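Local coordinates for IroE-like serine hydrolase (PDB 3GFF), which probably hydrolyses ester bonds, as a member of the esterase D family with an alpha/beta-hydrolase fold, at residues D282-L287 against H293-S298. Residues are numbered along the deposited sequence; the frame is centred on the assembly and turned at random.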
loop_
_atom_site.group_PDB
_atom_site.type_symbol
_atom_site.label_atom_id
_atom_site.label_comp_id
_atom_site.label_asym_id
_atom_site.label_seq_id
_atom_site.Cartn_x
_atom_site.Cartn_y
_atom_site.Cartn_z
ATOM N N ASP A 282 9.190 8.664 -29.621
ATOM C CA ASP A 282 10.559 8.723 -29.100
ATOM C C ASP A 282 10.604 8.169 -27.675
ATOM O O ASP A 282 11.476 7.345 -27.347
ATOM C CB ASP A 282 11.090 10.173 -29.127
ATOM C CG ASP A 282 11.227 10.761 -30.554
ATOM O OD1 ASP A 282 11.079 10.050 -31.574
ATOM O OD2 ASP A 282 11.524 11.979 -30.638
ATOM N N GLN A 283 9.662 8.643 -26.848
ATOM C CA GLN A 283 9.480 8.208 -25.459
ATOM C C GLN A 283 9.441 6.689 -25.386
ATOM O O GLN A 283 10.153 6.062 -24.582
ATOM C CB GLN A 283 8.168 8.799 -24.887
ATOM C CG GLN A 283 7.745 8.279 -23.558
ATOM C CD GLN A 283 6.387 8.804 -23.115
ATOM O OE1 GLN A 283 5.632 9.354 -23.905
ATOM N NE2 GLN A 283 6.085 8.647 -21.830
ATOM N N TYR A 284 8.604 6.091 -26.224
ATOM C CA TYR A 284 8.506 4.635 -26.236
ATOM C C TYR A 284 9.727 3.946 -26.879
ATOM O O TYR A 284 10.033 2.797 -26.546
ATOM C CB TYR A 284 7.126 4.178 -26.734
ATOM C CG TYR A 284 6.139 4.244 -25.590
ATOM C CD1 TYR A 284 5.597 5.463 -25.180
ATOM C CD2 TYR A 284 5.797 3.095 -24.881
ATOM C CE1 TYR A 284 4.746 5.549 -24.095
ATOM C CE2 TYR A 284 4.948 3.155 -23.798
ATOM C CZ TYR A 284 4.434 4.387 -23.389
ATOM O OH TYR A 284 3.564 4.435 -22.335
ATOM N N GLY A 285 10.462 4.667 -27.728
ATOM C CA GLY A 285 11.715 4.165 -28.273
ATOM C C GLY A 285 12.726 4.002 -27.138
ATOM O O GLY A 285 13.409 2.997 -27.051
ATOM N N VAL A 286 12.775 4.980 -26.242
ATOM C CA VAL A 286 13.674 4.949 -25.102
ATOM C C VAL A 286 13.291 3.794 -24.167
ATOM O O VAL A 286 14.175 3.036 -23.733
ATOM C CB VAL A 286 13.691 6.295 -24.330
ATOM C CG1 VAL A 286 14.611 6.202 -23.063
ATOM C CG2 VAL A 286 14.122 7.438 -25.267
ATOM N N LEU A 287 11.990 3.637 -23.886
ATOM C CA LEU A 287 11.514 2.521 -23.027
ATOM C C LEU A 287 11.895 1.181 -23.650
ATOM O O LEU A 287 12.376 0.275 -22.956
ATOM C CB LEU A 287 9.995 2.596 -22.765
ATOM C CG LEU A 287 9.494 3.839 -22.005
ATOM C CD1 LEU A 287 7.989 3.846 -21.850
ATOM C CD2 LEU A 287 10.208 3.896 -20.671
ATOM N N HIS A 293 13.431 -4.856 -25.188
ATOM C CA HIS A 293 12.312 -5.453 -25.918
ATOM C C HIS A 293 11.337 -4.344 -26.295
ATOM O O HIS A 293 11.263 -3.343 -25.599
ATOM C CB HIS A 293 11.565 -6.472 -25.052
ATOM C CG HIS A 293 12.375 -7.672 -24.663
ATOM N ND1 HIS A 293 12.849 -8.589 -25.583
ATOM C CD2 HIS A 293 12.743 -8.137 -23.442
ATOM C CE1 HIS A 293 13.491 -9.553 -24.941
ATOM N NE2 HIS A 293 13.435 -9.305 -23.643
ATOM N N LYS A 294 10.613 -4.522 -27.397
ATOM C CA LYS A 294 9.591 -3.576 -27.860
ATOM C C LYS A 294 8.569 -3.211 -26.785
ATOM O O LYS A 294 7.963 -4.086 -26.165
ATOM C CB LYS A 294 8.846 -4.136 -29.097
ATOM C CG LYS A 294 7.526 -3.415 -29.397
ATOM C CD LYS A 294 6.895 -3.878 -30.692
ATOM C CE LYS A 294 7.466 -3.152 -31.888
ATOM N NZ LYS A 294 7.029 -1.722 -31.901
ATOM N N VAL A 295 8.396 -1.911 -26.569
ATOM C CA VAL A 295 7.451 -1.379 -25.581
ATOM C C VAL A 295 6.619 -0.339 -26.312
ATOM O O VAL A 295 7.165 0.561 -26.940
ATOM C CB VAL A 295 8.181 -0.755 -24.375
ATOM C CG1 VAL A 295 7.209 -0.008 -23.418
ATOM C CG2 VAL A 295 8.967 -1.825 -23.651
ATOM N N THR A 296 5.296 -0.468 -26.212
ATOM C CA THR A 296 4.350 0.421 -26.910
ATOM C C THR A 296 3.233 0.887 -25.966
ATOM O O THR A 296 2.891 0.184 -25.027
ATOM C CB THR A 296 3.723 -0.283 -28.136
ATOM O OG1 THR A 296 3.320 -1.604 -27.764
ATOM C CG2 THR A 296 4.746 -0.403 -29.279
ATOM N N PRO A 297 2.692 2.091 -26.193
ATOM C CA PRO A 297 1.655 2.520 -25.296
ATOM C C PRO A 297 0.452 1.567 -25.224
ATOM O O PRO A 297 -0.003 1.047 -26.239
ATOM C CB PRO A 297 1.232 3.860 -25.867
ATOM C CG PRO A 297 2.361 4.309 -26.694
ATOM C CD PRO A 297 3.024 3.123 -27.199
ATOM N N SER A 298 -0.015 1.347 -23.999
ATOM C CA SER A 298 -1.194 0.556 -23.740
ATOM C C SER A 298 -2.380 1.057 -24.540
ATOM O O SER A 298 -2.711 2.239 -24.468
ATOM C CB SER A 298 -1.578 0.625 -22.254
ATOM O OG SER A 298 -2.980 0.353 -22.086
#
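The closest pair of CA atoms across the two segments is Tyr-284 and Thr-296, 6.0 Å apart, where the extended 293-298 segment runs back slantwise past the helix it has just left. Residues 282-287 are a turn and a half of helix 277-291, held by bonds such as Val-286 N to Asp-282 O, whereas 293-298 has no regular secondary structure; the Tyr-284 ring lies against both its backbone and its side chains. Tyr-284 supplies the flat surface. Pro-297 lays its ring over one face, CG lying 3.7 Å from the ring centroid and only 8° off the normal, a CH-pi contact well suited to a rigid pyrrolidine with its polarised C-H groups. On the opposite face sits Leu-287 CD1, one helical turn on and offset toward the rim, so the aromatic ring is sandwiched. At the ring edge, Val-295 O lies near the plane, 3.5 Å from Tyr-284 CD2. Beta-branched Val-295 suits the extended backbone: its CG1, anti to the backbone N (chi1 172°), touches both Tyr-284 CD2 at 3.7 Å and Leu-287 CB at 3.9 Å. A tyrosine combines this apolar face with a polar end, and its OH hydrogen-bonds to Phe-266 O. With an alanine at Tyr-284, Pro-297 and Leu-287 CD1 would probably lose the ring that separates them, and Phe-266 O its hydroxyl partner. Ser-288 OG ties the return of the chain to the helix, bonding both Tyr-284 O and Val-295 N. The contact thus packs the connection between helices 277-291 and 299-311 against the first of them; Ser-298 is the N-cap of the second, with its OG bonded to Tyr-301 N. Val-295 also touches Ile-138 of central-sheet strand 138-144, and Pro-297 rests on Phe-328, just beyond helix 317-327.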